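Local coordinates for ribonucleoside-diphosphate reductase (Pseudomonas aeruginosa, PDB 5IM3), which probably reduces ribonucleoside diphosphates to the deoxyribonucleotide precursors of DNA, as a class I enzyme that binds dATP at allosteric sites, at residues K285-E290 with E343-L348; L876-A881 with V890-A895. All coordinates share one frame; numbering follows the deposited sequence.

Two contacts in different parts of the catalytic subunit are described, their centres about 42 Å apart, on opposite sides of the centre of the chain, and their nearest atoms about 23 Å apart. Interaction 1 comes first along the sequence and ties the turn after helix 280-286 to helix 337-349, which belongs to the all-alpha region of the reductase. Interaction 2 follows more than 500 residues later, within the barrel region, where helix 885-897 packs against strand 878-881. The two share no helix, strand or sheet. One rests on a tyrosine hydroxyl bonded to backbone, the other on van der Waals contact of buried side chains, mostly through carbon, and both lie away from the dATP sites.

Interaction 1 of 2, residues K285-E290 with E343-L348; sequences KAIDHE and EFYNLL
Tyr-345 carries the contact alone from helix 337-349, sending its phenol to the backbone of residues 286-288. Tyr-345 OH accepts a hydrogen bond from the amide N of Asp-288 at 3.0 Å, nearly straight with an N-H...O angle of 168°, and the amide lies near the ring plane at the hydroxyl edge. The same turn also approaches the ring obliquely, with Ala-286 O 3.5 Å from Tyr-345 CE2. Ile-287 CA is 3.5 Å from Tyr-345 OH. The Ile-287 side chain crosses the phenol at about a right angle, its CG2 branch 3.7 Å from Tyr-345 OH.

In the next shell, the carboxylate of Asp-288 turns away from the tyrosine, its CG anti to the amide nitrogen (chi1 -175°), and OD1 accepts from Glu-290 N at 2.9 Å. This Asx turn shapes the chain just beyond the bonded amide. Tyr-345 OH has a second, weak hydrogen bond to Gln-320 OE1.

The tyrosine also packs on Met-324 and Ala-327 of helix 319-330, while Ile-287 touches Tyr-254 of helix 250-267; the turn after helix 280-286 is thus joined to helix 337-349 among these two neighbouring helices.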
loop_
_atom_site.group_PDB
_atom_site.type_symbol
_atom_site.label_atom_id
_atom_site.label_comp_id
_atom_site.label_asym_id
_atom_site.label_seq_id
_atom_site.Cartn_x
_atom_site.Cartn_y
_atom_site.Cartn_z
ATOM N N LYS A 285 2.752 70.374 12.655
ATOM C CA LYS A 285 4.069 70.697 12.118
ATOM C C LYS A 285 5.041 69.531 12.243
ATOM O O LYS A 285 5.997 69.444 11.464
ATOM C CB LYS A 285 4.641 71.920 12.832
ATOM C CG LYS A 285 3.894 73.209 12.549
ATOM C CD LYS A 285 4.440 74.342 13.392
ATOM C CE LYS A 285 3.719 75.645 13.108
ATOM N NZ LYS A 285 3.979 76.648 14.174
ATOM N N ALA A 286 4.822 68.637 13.210
ATOM C CA ALA A 286 5.724 67.509 13.405
ATOM C C ALA A 286 5.587 66.462 12.309
ATOM O O ALA A 286 6.470 65.606 12.172
ATOM C CB ALA A 286 5.468 66.862 14.767
ATOM N N ILE A 287 4.509 66.510 11.525
ATOM C CA ILE A 287 4.277 65.503 10.498
ATOM C C ILE A 287 5.295 65.671 9.377
ATOM O O ILE A 287 5.545 66.786 8.896
ATOM C CB ILE A 287 2.836 65.595 9.973
ATOM C CG1 ILE A 287 1.850 65.210 11.086
ATOM C CG2 ILE A 287 2.645 64.691 8.756
ATOM C CD1 ILE A 287 0.387 65.374 10.714
ATOM N N ASP A 288 5.889 64.554 8.961
ATOM C CA ASP A 288 6.871 64.505 7.883
ATOM C C ASP A 288 6.212 63.837 6.681
ATOM O O ASP A 288 6.009 62.617 6.678
ATOM C CB ASP A 288 8.115 63.744 8.336
ATOM C CG ASP A 288 9.226 63.752 7.301
ATOM O OD1 ASP A 288 8.960 64.073 6.124
ATOM O OD2 ASP A 288 10.373 63.422 7.668
ATOM N N HIS A 289 5.875 64.634 5.664
ATOM C CA HIS A 289 5.184 64.105 4.493
ATOM C C HIS A 289 6.067 63.193 3.650
ATOM O O HIS A 289 5.541 62.404 2.858
ATOM C CB HIS A 289 4.671 65.248 3.617
ATOM C CG HIS A 289 5.729 65.868 2.758
ATOM N ND1 HIS A 289 6.617 66.806 3.235
ATOM C CD2 HIS A 289 6.043 65.679 1.454
ATOM C CE1 HIS A 289 7.432 67.171 2.260
ATOM N NE2 HIS A 289 7.106 66.501 1.170
ATOM N N GLU A 290 7.391 63.285 3.790
ATOM C CA GLU A 290 8.278 62.445 2.994
ATOM C C GLU A 290 8.217 60.979 3.405
ATOM O O GLU A 290 8.595 60.112 2.612
ATOM C CB GLU A 290 9.715 62.952 3.098
ATOM C CG GLU A 290 9.998 64.199 2.265
ATOM C CD GLU A 290 10.040 63.920 0.768
ATOM O OE1 GLU A 290 9.951 62.739 0.372
ATOM O OE2 GLU A 290 10.169 64.884 -0.016
ATOM N N GLU A 343 7.399 61.851 19.829
ATOM C CA GLU A 343 8.341 60.744 19.966
ATOM C C GLU A 343 7.727 59.436 19.468
ATOM O O GLU A 343 8.400 58.644 18.798
ATOM C CB GLU A 343 8.783 60.613 21.426
ATOM C CG GLU A 343 9.795 59.498 21.693
ATOM C CD GLU A 343 10.044 59.274 23.177
ATOM O OE1 GLU A 343 9.486 60.029 23.999
ATOM O OE2 GLU A 343 10.795 58.336 23.522
ATOM N N PHE A 344 6.449 59.199 19.772
ATOM C CA PHE A 344 5.811 57.959 19.335
ATOM C C PHE A 344 5.508 57.993 17.841
ATOM O O PHE A 344 5.593 56.962 17.161
ATOM C CB PHE A 344 4.523 57.707 20.125
ATOM C CG PHE A 344 4.712 57.652 21.620
ATOM C CD1 PHE A 344 5.967 57.464 22.179
ATOM C CD2 PHE A 344 3.622 57.785 22.467
ATOM C CE1 PHE A 344 6.130 57.416 23.549
ATOM C CE2 PHE A 344 3.780 57.737 23.837
ATOM C CZ PHE A 344 5.035 57.551 24.378
ATOM N N TYR A 345 5.137 59.161 17.315
ATOM C CA TYR A 345 4.853 59.266 15.889
ATOM C C TYR A 345 6.110 59.030 15.061
ATOM O O TYR A 345 6.066 58.341 14.036
ATOM C CB TYR A 345 4.253 60.633 15.566
ATOM C CG TYR A 345 4.393 61.009 14.109
ATOM C CD1 TYR A 345 3.517 60.507 13.154
ATOM C CD2 TYR A 345 5.410 61.854 13.687
ATOM C CE1 TYR A 345 3.649 60.842 11.820
ATOM C CE2 TYR A 345 5.550 62.196 12.360
ATOM C CZ TYR A 345 4.669 61.690 11.430
ATOM O OH TYR A 345 4.816 62.037 10.106
ATOM N N ASN A 346 7.239 59.603 15.486
ATOM C CA ASN A 346 8.481 59.423 14.745
ATOM C C ASN A 346 8.902 57.960 14.725
ATOM O O ASN A 346 9.397 57.462 13.708
ATOM C CB ASN A 346 9.583 60.287 15.352
ATOM C CG ASN A 346 9.400 61.760 15.047
ATOM O OD1 ASN A 346 8.823 62.127 14.021
ATOM N ND2 ASN A 346 9.894 62.614 15.936
ATOM N N LEU A 347 8.711 57.252 15.840
ATOM C CA LEU A 347 9.093 55.846 15.887
ATOM C C LEU A 347 8.222 55.005 14.961
ATOM O O LEU A 347 8.720 54.101 14.280
ATOM C CB LEU A 347 9.003 55.326 17.323
ATOM C CG LEU A 347 9.723 54.000 17.571
ATOM C CD1 LEU A 347 11.237 54.192 17.490
ATOM C CD2 LEU A 347 9.324 53.404 18.908
ATOM N N LEU A 348 6.920 55.295 14.913
ATOM C CA LEU A 348 5.996 54.503 14.107
ATOM C C LEU A 348 6.131 54.817 12.620
ATOM O O LEU A 348 6.281 53.906 11.799
ATOM C CB LEU A 348 4.560 54.751 14.575
ATOM C CG LEU A 348 4.185 54.197 15.951
ATOM C CD1 LEU A 348 2.815 54.703 16.368
ATOM C CD2 LEU A 348 4.206 52.674 15.946
#

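Interaction 2 of 2, residues L876-A881 with V890-A895; sequences LNLYIA and VTYRMA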
loop_
_atom_site.group_PDB
_atom_site.type_symbol
_atom_site.label_atom_id
_atom_site.label_comp_id
_atom_site.label_asym_id
_atom_site.label_seq_id
_atom_site.Cartn_x
_atom_site.Cartn_y
_atom_site.Cartn_z
ATOM N N LEU A 876 7.760 29.820 17.386
ATOM C CA LEU A 876 8.774 29.133 16.592
ATOM C C LEU A 876 8.105 28.098 15.697
ATOM O O LEU A 876 7.823 26.979 16.136
ATOM C CB LEU A 876 9.811 28.477 17.495
ATOM C CG LEU A 876 11.008 27.866 16.766
ATOM C CD1 LEU A 876 11.808 28.943 16.042
ATOM C CD2 LEU A 876 11.887 27.106 17.743
ATOM N N ASN A 877 7.864 28.461 14.442
ATOM C CA ASN A 877 7.450 27.486 13.448
ATOM C C ASN A 877 8.655 26.674 12.995
ATOM O O ASN A 877 9.763 27.201 12.861
ATOM C CB ASN A 877 6.800 28.177 12.254
ATOM C CG ASN A 877 5.487 28.829 12.612
ATOM O OD1 ASN A 877 4.697 28.281 13.380
ATOM N ND2 ASN A 877 5.253 30.015 12.070
ATOM N N LEU A 878 8.442 25.382 12.785
ATOM C CA LEU A 878 9.493 24.487 12.329
ATOM C C LEU A 878 9.104 23.883 10.991
ATOM O O LEU A 878 7.949 23.496 10.781
ATOM C CB LEU A 878 9.768 23.385 13.353
ATOM C CG LEU A 878 10.431 23.847 14.654
ATOM C CD1 LEU A 878 10.636 22.666 15.580
ATOM C CD2 LEU A 878 11.761 24.540 14.392
ATOM N N TYR A 879 10.078 23.823 10.087
ATOM C CA TYR A 879 9.882 23.318 8.736
ATOM C C TYR A 879 10.741 22.076 8.564
ATOM O O TYR A 879 11.952 22.117 8.794
ATOM C CB TYR A 879 10.241 24.385 7.702
ATOM C CG TYR A 879 9.465 25.664 7.897
ATOM C CD1 TYR A 879 9.895 26.630 8.796
ATOM C CD2 TYR A 879 8.292 25.898 7.193
ATOM C CE1 TYR A 879 9.182 27.798 8.983
ATOM C CE2 TYR A 879 7.575 27.064 7.372
ATOM C CZ TYR A 879 8.022 28.007 8.268
ATOM O OH TYR A 879 7.303 29.166 8.446
ATOM N N ILE A 880 10.112 20.973 8.174
ATOM C CA ILE A 880 10.783 19.687 8.076
ATOM C C ILE A 880 10.383 19.050 6.756
ATOM O O ILE A 880 9.214 18.696 6.561
ATOM C CB ILE A 880 10.439 18.762 9.251
ATOM C CG1 ILE A 880 10.916 19.393 10.564
ATOM C CG2 ILE A 880 11.064 17.385 9.033
ATOM C CD1 ILE A 880 10.639 18.561 11.796
ATOM N N ALA A 881 11.346 18.912 5.851
ATOM C CA ALA A 881 11.174 18.087 4.669
ATOM C C ALA A 881 11.723 16.694 4.947
ATOM O O ALA A 881 12.596 16.509 5.800
ATOM C CB ALA A 881 11.875 18.709 3.462
ATOM N N VAL A 890 14.059 13.397 16.632
ATOM C CA VAL A 890 15.335 14.081 16.832
ATOM C C VAL A 890 15.139 15.588 16.901
ATOM O O VAL A 890 15.843 16.280 17.646
ATOM C CB VAL A 890 16.333 13.690 15.719
ATOM C CG1 VAL A 890 15.784 14.043 14.347
ATOM C CG2 VAL A 890 17.684 14.364 15.932
ATOM N N THR A 891 14.182 16.125 16.141
ATOM C CA THR A 891 13.973 17.569 16.131
ATOM C C THR A 891 13.440 18.062 17.470
ATOM O O THR A 891 14.005 18.981 18.074
ATOM C CB THR A 891 13.013 17.953 15.004
ATOM O OG1 THR A 891 13.627 17.677 13.740
ATOM C CG2 THR A 891 12.648 19.437 15.077
ATOM N N TYR A 892 12.340 17.477 17.949
ATOM C CA TYR A 892 11.712 17.989 19.159
ATOM C C TYR A 892 12.406 17.518 20.431
ATOM O O TYR A 892 12.211 18.129 21.487
ATOM C CB TYR A 892 10.228 17.621 19.161
ATOM C CG TYR A 892 9.470 18.396 18.108
ATOM C CD1 TYR A 892 9.092 19.715 18.332
ATOM C CD2 TYR A 892 9.169 17.830 16.877
ATOM C CE1 TYR A 892 8.416 20.440 17.368
ATOM C CE2 TYR A 892 8.494 18.546 15.903
ATOM C CZ TYR A 892 8.122 19.851 16.151
ATOM O OH TYR A 892 7.448 20.568 15.185
ATOM N N ARG A 893 13.219 16.462 20.355
ATOM C CA ARG A 893 14.186 16.211 21.418
ATOM C C ARG A 893 15.212 17.336 21.484
ATOM O O ARG A 893 15.545 17.823 22.570
ATOM C CB ARG A 893 14.900 14.876 21.195
ATOM C CG ARG A 893 14.073 13.641 21.499
ATOM C CD ARG A 893 14.968 12.418 21.643
ATOM N NE ARG A 893 14.206 11.172 21.654
ATOM C CZ ARG A 893 14.614 10.046 22.230
ATOM N NH1 ARG A 893 15.781 9.998 22.862
ATOM N NH2 ARG A 893 13.847 8.963 22.186
ATOM N N MET A 894 15.726 17.754 20.325
ATOM C CA MET A 894 16.713 18.828 20.283
ATOM C C MET A 894 16.131 20.130 20.817
ATOM O O MET A 894 16.796 20.854 21.566
ATOM C CB MET A 894 17.216 19.009 18.850
ATOM C CG MET A 894 18.199 20.156 18.656
ATOM S SD MET A 894 18.593 20.438 16.916
ATOM C CE MET A 894 19.771 21.779 17.058
ATOM N N ALA A 895 14.893 20.449 20.433
ATOM C CA ALA A 895 14.255 21.668 20.921
ATOM C C ALA A 895 14.213 21.695 22.443
ATOM O O ALA A 895 14.508 22.724 23.065
ATOM C CB ALA A 895 12.843 21.785 20.349
#
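Leu-878 on strand 878-881 and Tyr-892 on helix 885-897 come together from opposite directions, and the leucine can be followed outward from its backbone. Leu-878 CB already lies 4.1 Å from Tyr-892 OH. With CG set beside the backbone nitrogen (chi1 -69°) and the chain extended beyond it, CD1 becomes the branch that does the touching. Leu-878 CD1 comes within 3.6 Å of Tyr-892 CE1, an oblique approach to the ring, and is nearly as close to Tyr-892 OH. Leu-878 CD1 also meets Thr-891 CG2 at 3.8 Å, so one methyl group is shared between two successive residues of the helix.

Two residues further along the strand, Ile-880 reaches toward Thr-891, tip to tip. Ile-880 CD1 is 3.7 Å from Thr-891 OG1 and 3.9 Å from Thr-891 CG2, nestling against both branches of the threonine. Thr-891 CG2, anti to its own amide nitrogen, touches both the leucine and the isoleucine tips.

Strand 878-881 and helix 890-895 run nearly antiparallel, at 152°, with axes 11.3 Å apart at closest approach. They are the first two elements of a beta-alpha-beta unit closed by strand 906-909, which lies parallel to strand 878-881. Tyr-892 further packs on Leu-906 of that strand and on Trp-548, Leu-552 and Leu-555 of helix 544-558.

All four touching residues are buried, and they meet mainly through methyl groups and ring carbons, with the Thr-891 and Tyr-892 oxygens touched only by carbon across the contact. Thr-891 OG1 turns back to Lys-887 O, while the backbone of Ile-880 bonds to Arg-907 and Leu-909. Between helix and strand the contact is therefore one of shape and van der Waals fit.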